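Local coordinates for NADP-dependent glyceraldehyde-3-phosphate dehydrogenase (Bacillus halodurans, PDB 3PRL), which probably catalyses the NADP-dependent, non-phosphorylating oxidation of glyceraldehyde 3-phosphate, as a member of the aldehyde dehydrogenase family, at residues Asp75-Trp80 with Lys172-Leu177; Tyr164-Ala169 with Ile196-Ala201. All blocks are in the same frame, centred on the assembly; numbering follows the deposited sequence. Where two conformers were deposited one is given.

Interaction 1 of 2, residues Asp75-Trp80 with Lys172-Leu177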
loop_
_atom_site.group_PDB
_atom_site.type_symbol
_atom_site.label_atom_id
_atom_site.label_comp_id
_atom_site.label_asym_id
_atom_site.label_seq_id
_atom_site.Cartn_x
_atom_site.Cartn_y
_atom_site.Cartn_z
ATOM N N ASP D 75 5.307 -23.341 2.153
ATOM C CA ASP D 75 4.790 -24.703 2.242
ATOM C C ASP D 75 5.335 -25.380 3.501
ATOM O O ASP D 75 4.633 -26.159 4.132
ATOM C CB ASP D 75 5.143 -25.535 1.006
ATOM C CG ASP D 75 4.485 -25.014 -0.279
ATOM O OD1 ASP D 75 3.264 -24.708 -0.275
ATOM O OD2 ASP D 75 5.205 -24.930 -1.304
ATOM N N LEU D 76 6.589 -25.074 3.847
ATOM C CA LEU D 76 7.210 -25.576 5.081
ATOM C C LEU D 76 6.472 -25.070 6.314
ATOM O O LEU D 76 6.317 -25.797 7.297
ATOM C CB LEU D 76 8.702 -25.216 5.159
ATOM C CG LEU D 76 9.468 -25.641 6.440
ATOM C CD1 LEU D 76 9.436 -27.167 6.671
ATOM C CD2 LEU D 76 10.910 -25.113 6.471
ATOM N N LEU D 77 6.015 -23.830 6.259
ATOM C CA LEU D 77 5.286 -23.250 7.373
ATOM C C LEU D 77 3.945 -23.944 7.541
ATOM O O LEU D 77 3.645 -24.398 8.632
ATOM C CB LEU D 77 5.137 -21.725 7.228
ATOM C CG LEU D 77 6.218 -20.871 7.901
ATOM C CD1 LEU D 77 7.624 -21.146 7.367
ATOM C CD2 LEU D 77 5.883 -19.369 7.794
ATOM N N TYR D 78 3.176 -24.028 6.449
ATOM C CA TYR D 78 1.910 -24.751 6.407
ATOM C C TYR D 78 2.082 -26.135 7.033
ATOM O O TYR D 78 1.323 -26.521 7.912
ATOM C CB TYR D 78 1.404 -24.918 4.960
ATOM C CG TYR D 78 0.986 -23.650 4.228
ATOM C CD1 TYR D 78 0.624 -22.503 4.919
ATOM C CD2 TYR D 78 0.908 -23.624 2.835
ATOM C CE1 TYR D 78 0.229 -21.352 4.254
ATOM C CE2 TYR D 78 0.512 -22.475 2.156
ATOM C CZ TYR D 78 0.176 -21.340 2.874
ATOM O OH TYR D 78 -0.219 -20.194 2.217
ATOM N N ALA D 79 3.100 -26.871 6.569
ATOM C CA ALA D 79 3.382 -28.245 7.048
ATOM C C ALA D 79 3.671 -28.296 8.540
ATOM O O ALA D 79 3.195 -29.185 9.247
ATOM C CB ALA D 79 4.545 -28.867 6.274
ATOM N N TRP D 80 4.440 -27.320 9.013
ATOM C CA TRP D 80 4.776 -27.216 10.425
ATOM C C TRP D 80 3.508 -26.957 11.229
ATOM O O TRP D 80 3.286 -27.591 12.247
ATOM C CB TRP D 80 5.795 -26.092 10.610
ATOM C CG TRP D 80 6.235 -25.795 12.006
ATOM C CD1 TRP D 80 6.264 -26.647 13.076
ATOM C CD2 TRP D 80 6.763 -24.550 12.471
ATOM N NE1 TRP D 80 6.765 -26.001 14.177
ATOM C CE2 TRP D 80 7.081 -24.714 13.833
ATOM C CE3 TRP D 80 7.011 -23.315 11.858
ATOM C CZ2 TRP D 80 7.620 -23.681 14.604
ATOM C CZ3 TRP D 80 7.535 -22.292 12.619
ATOM C CH2 TRP D 80 7.843 -22.481 13.975
ATOM N N LYS D 172 8.309 -15.666 16.310
ATOM C CA LYS D 172 9.619 -15.126 15.896
ATOM C C LYS D 172 10.247 -15.958 14.806
ATOM O O LYS D 172 10.782 -15.416 13.836
ATOM C CB LYS D 172 10.584 -15.076 17.079
ATOM C CG LYS D 172 10.158 -14.113 18.178
ATOM C CD LYS D 172 11.007 -14.310 19.438
ATOM C CE LYS D 172 10.618 -13.325 20.526
ATOM N NZ LYS D 172 9.151 -13.395 20.778
ATOM N N ILE D 173 10.188 -17.278 14.971
ATOM C CA ILE D 173 10.759 -18.202 13.998
ATOM C C ILE D 173 10.036 -18.149 12.644
ATOM O O ILE D 173 10.701 -18.047 11.618
ATOM C CB ILE D 173 10.839 -19.660 14.527
ATOM C CG1 ILE D 173 11.553 -19.712 15.885
ATOM C CG2 ILE D 173 11.583 -20.568 13.523
ATOM C CD1 ILE D 173 11.364 -21.051 16.614
ATOM N N ALA D 174 8.699 -18.179 12.630
ATOM C CA ALA D 174 7.947 -18.213 11.350
ATOM C C ALA D 174 8.231 -17.035 10.428
ATOM O O ALA D 174 8.543 -17.268 9.262
ATOM C CB ALA D 174 6.432 -18.360 11.570
ATOM N N PRO D 175 8.092 -15.773 10.927
ATOM C CA PRO D 175 8.334 -14.677 9.975
ATOM C C PRO D 175 9.762 -14.657 9.489
ATOM O O PRO D 175 10.019 -14.272 8.346
ATOM C CB PRO D 175 8.041 -13.397 10.777
ATOM C CG PRO D 175 7.809 -13.843 12.250
ATOM C CD PRO D 175 7.454 -15.307 12.186
ATOM N N ALA D 176 10.682 -15.056 10.362
ATOM C CA ALA D 176 12.107 -15.116 10.032
ATOM C C ALA D 176 12.434 -16.071 8.884
ATOM O O ALA D 176 13.117 -15.688 7.924
ATOM C CB ALA D 176 12.942 -15.442 11.289
ATOM N N LEU D 177 11.933 -17.301 8.957
ATOM C CA LEU D 177 12.276 -18.308 7.946
ATOM C C LEU D 177 11.565 -18.050 6.635
ATOM O O LEU D 177 12.144 -18.247 5.558
ATOM C CB LEU D 177 11.903 -19.712 8.409
ATOM C CG LEU D 177 12.357 -20.238 9.781
ATOM C CD1 LEU D 177 11.724 -21.599 9.995
ATOM C CD2 LEU D 177 13.861 -20.315 9.918
#
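Leu77 and Ala174 are the nearest backbone pair, with CA atoms 6.9 Å apart, where two helical segments run roughly antiparallel: the N-to-C directions of the short segments differ by 157°, and their axes come no closer than 10.7 Å. At that spacing side chains from 75-80 fill the gap, and the small Ala174 receives them. Leu77 reaches across with one branch. Its CD2 lies 3.9 Å from Ala174 CB and also rests 3.7 Å from Ala174 O, so the methyl packs against backbone as well as side chain.

Trp80 sits one turn further on and brings the far end of its six-membered ring. CZ3 is 4.2 Å from Ala174 CB. CH2 is 4.2 Å from Ile173 CB, at the branch point of that side chain. The side chains of Trp80 and Ile173 cross at about a right angle, and Ile173 CB and Ala174 CB both meet the indole obliquely. With CG anti to the backbone N (chi1 178°), the six-membered ring is carried across to Ile173 and Ala174.

Helix 167-178 connects strands 144-159 and 182-186, which are parallel neighbours in one sheet. It is thus the helix of a beta-alpha-beta crossover in the coenzyme-binding, Rossmann-like part of the aldehyde dehydrogenase fold. Helix 70-86 packs against this helix, and Ile173 meets both Trp80 and strand 182-186, where it packs on Val183 and Phe185. Pro175 has no N-H to give to the preceding turn, and the helix is kinked there. No hydrogen bond joins the two segments; the buried indole NE1 is satisfied elsewhere, by Met198 O.

Interaction 2 of 2, residues Tyr164-Ala169 with Ile196-Ala201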
loop_
_atom_site.group_PDB
_atom_site.type_symbol
_atom_site.label_atom_id
_atom_site.label_comp_id
_atom_site.label_asym_id
_atom_site.label_seq_id
_atom_site.Cartn_x
_atom_site.Cartn_y
_atom_site.Cartn_z
ATOM N N TYR D 164 4.966 -17.936 27.139
ATOM C CA TYR D 164 4.329 -18.565 25.995
ATOM C C TYR D 164 5.463 -19.228 25.223
ATOM O O TYR D 164 6.048 -18.626 24.347
ATOM C CB TYR D 164 3.634 -17.513 25.118
ATOM C CG TYR D 164 2.466 -16.785 25.759
ATOM C CD1 TYR D 164 1.153 -17.159 25.479
ATOM C CD2 TYR D 164 2.672 -15.700 26.619
ATOM C CE1 TYR D 164 0.069 -16.491 26.066
ATOM C CE2 TYR D 164 1.597 -15.012 27.208
ATOM C CZ TYR D 164 0.292 -15.424 26.922
ATOM O OH TYR D 164 -0.784 -14.768 27.493
ATOM N N PRO D 165 5.792 -20.472 25.571
ATOM C CA PRO D 165 7.006 -21.096 25.052
ATOM C C PRO D 165 6.836 -21.797 23.683
ATOM O O PRO D 165 7.801 -22.334 23.142
ATOM C CB PRO D 165 7.350 -22.093 26.149
ATOM C CG PRO D 165 6.019 -22.508 26.687
ATOM C CD PRO D 165 5.102 -21.333 26.558
ATOM N N VAL D 166 5.623 -21.804 23.147
ATOM C CA VAL D 166 5.389 -22.271 21.791
ATOM C C VAL D 166 4.964 -21.036 20.997
ATOM O O VAL D 166 5.613 -20.657 20.020
ATOM C CB VAL D 166 4.360 -23.473 21.768
ATOM C CG1 VAL D 166 3.990 -23.878 20.372
ATOM C CG2 VAL D 166 4.974 -24.677 22.463
ATOM N N ASN D 167 3.932 -20.358 21.484
ATOM C CA ASN D 167 3.397 -19.151 20.843
ATOM C C ASN D 167 4.409 -18.031 20.569
ATOM O O ASN D 167 4.523 -17.562 19.434
ATOM C CB ASN D 167 2.221 -18.618 21.670
ATOM C CG ASN D 167 1.364 -17.648 20.905
ATOM O OD1 ASN D 167 1.754 -16.497 20.686
ATOM N ND2 ASN D 167 0.183 -18.102 20.485
ATOM N N LEU D 168 5.143 -17.604 21.602
ATOM C CA LEU D 168 6.076 -16.485 21.483
ATOM C C LEU D 168 7.411 -16.918 20.880
ATOM O O LEU D 168 8.216 -16.078 20.464
ATOM C CB LEU D 168 6.270 -15.787 22.841
ATOM C CG LEU D 168 5.034 -15.149 23.493
ATOM C CD1 LEU D 168 5.438 -14.402 24.736
ATOM C CD2 LEU D 168 4.307 -14.237 22.530
ATOM N N ALA D 169 7.624 -18.232 20.797
ATOM C CA ALA D 169 8.735 -18.788 20.025
ATOM C C ALA D 169 8.465 -18.810 18.493
ATOM O O ALA D 169 9.206 -18.200 17.711
ATOM C CB ALA D 169 9.079 -20.173 20.550
ATOM N N ILE D 196 11.376 -27.296 22.337
ATOM C CA ILE D 196 12.072 -28.344 21.584
ATOM C C ILE D 196 11.044 -29.172 20.810
ATOM O O ILE D 196 11.190 -29.366 19.598
ATOM C CB ILE D 196 13.049 -29.202 22.447
ATOM C CG1 ILE D 196 14.227 -28.351 22.970
ATOM C CG2 ILE D 196 13.625 -30.335 21.640
ATOM C CD1 ILE D 196 14.992 -29.019 24.154
ATOM N N LYS D 197 9.981 -29.600 21.495
ATOM C CA LYS D 197 8.867 -30.311 20.857
ATOM C C LYS D 197 8.252 -29.506 19.719
ATOM O O LYS D 197 7.891 -30.067 18.696
ATOM C CB LYS D 197 7.773 -30.707 21.866
ATOM C CG LYS D 197 8.104 -31.911 22.728
ATOM C CD LYS D 197 8.114 -33.196 21.916
ATOM C CE LYS D 197 8.658 -34.366 22.712
ATOM N NZ LYS D 197 8.978 -35.496 21.807
ATOM N N MET D 198 8.137 -28.194 19.895
ATOM C CA MET D 198 7.685 -27.344 18.790
ATOM C C MET D 198 8.613 -27.463 17.585
ATOM O O MET D 198 8.139 -27.628 16.444
ATOM C CB MET D 198 7.544 -25.888 19.211
ATOM C CG MET D 198 7.183 -24.957 18.065
ATOM S SD MET D 198 7.542 -23.250 18.442
ATOM C CE MET D 198 9.341 -23.284 18.503
ATOM N N VAL D 199 9.923 -27.381 17.836
ATOM C CA VAL D 199 10.940 -27.424 16.764
ATOM C C VAL D 199 10.988 -28.772 16.072
ATOM O O VAL D 199 11.201 -28.854 14.858
ATOM C CB VAL D 199 12.337 -27.025 17.274
ATOM C CG1 VAL D 199 13.456 -27.530 16.344
ATOM C CG2 VAL D 199 12.420 -25.524 17.406
ATOM N N GLU D 200 10.792 -29.830 16.850
ATOM C CA GLU D 200 10.691 -31.185 16.324
ATOM C C GLU D 200 9.683 -31.301 15.180
ATOM O O GLU D 200 9.972 -31.914 14.148
ATOM C CB GLU D 200 10.286 -32.137 17.439
ATOM C CG GLU D 200 11.431 -32.542 18.346
ATOM C CD GLU D 200 11.086 -33.727 19.223
ATOM O OE1 GLU D 200 10.356 -34.634 18.759
ATOM O OE2 GLU D 200 11.550 -33.738 20.378
ATOM N N ALA D 201 8.498 -30.730 15.398
ATOM C CA ALA D 201 7.444 -30.686 14.382
ATOM C C ALA D 201 7.904 -29.975 13.111
ATOM O O ALA D 201 7.494 -30.345 12.026
ATOM C CB ALA D 201 6.172 -30.031 14.947
#
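This is a small, buried, mainly apolar contact between the loop leading into helix 167-178, together with its first turn, and the middle of helix 192-204. It lies in the coenzyme-binding region of the aldehyde dehydrogenase fold, just after the strand that ends near Ser160, a residue that binds NADP(+). Met198 carries the contact from its side. Val166 and Ala169 receive it.

The thioether of Met198 runs along both residues. Its CG lies 4.1 Å from Val166 CG1, and the two side chains slide past each other in opposite directions. Further out, SD comes to 3.6 Å from Val166 O. The terminal CE then packs 3.7 Å from Ala169 CB. The chain is extended at first and bends at its last torsion (chi3 68°), which turns the methyl onto the alanine.

Val166 O also accepts a weak hydrogen bond from Ala169 N, in the first turn of the helix. Glu109 OE2, on helix 103-124, takes the N-H groups of Val166 and Asn167. A carboxylate at this N-terminal end would probably interact favourably with the helix dipole. Ala169 CB touches Ser160 too, so Ala169 stands between Met198 and that coenzyme-binding residue.

No hydrogen bond or salt bridge crosses between the segments. The contact therefore probably rests largely on van der Waals packing of the flexible, polarisable thioether against two short apolar side chains, with the approach of SD to Val166 O as its polar element.

The two interactions lie with their centres 12 Å apart, on the same side of the centre of the chain. Their segments alternate along the sequence: 75-80, 164-169, 172-177, then 196-201. Helix 167-178 is common to both. Interaction 2 uses its start and the loop before it, and interaction 1 uses its later turns. They touch directly, since Ile173 CD1 packs 3.6 Å from Met198 CE and Trp80 CD1 lies against the backbone of Ala201. The indole N-H of Trp80 also bonds to Met198 O, tying helix 70-86 to helix 192-204. Helices 70-86, 167-178 and 192-204 thus pack against one another. This joins an early helix of the chain to helices of the coenzyme-binding region.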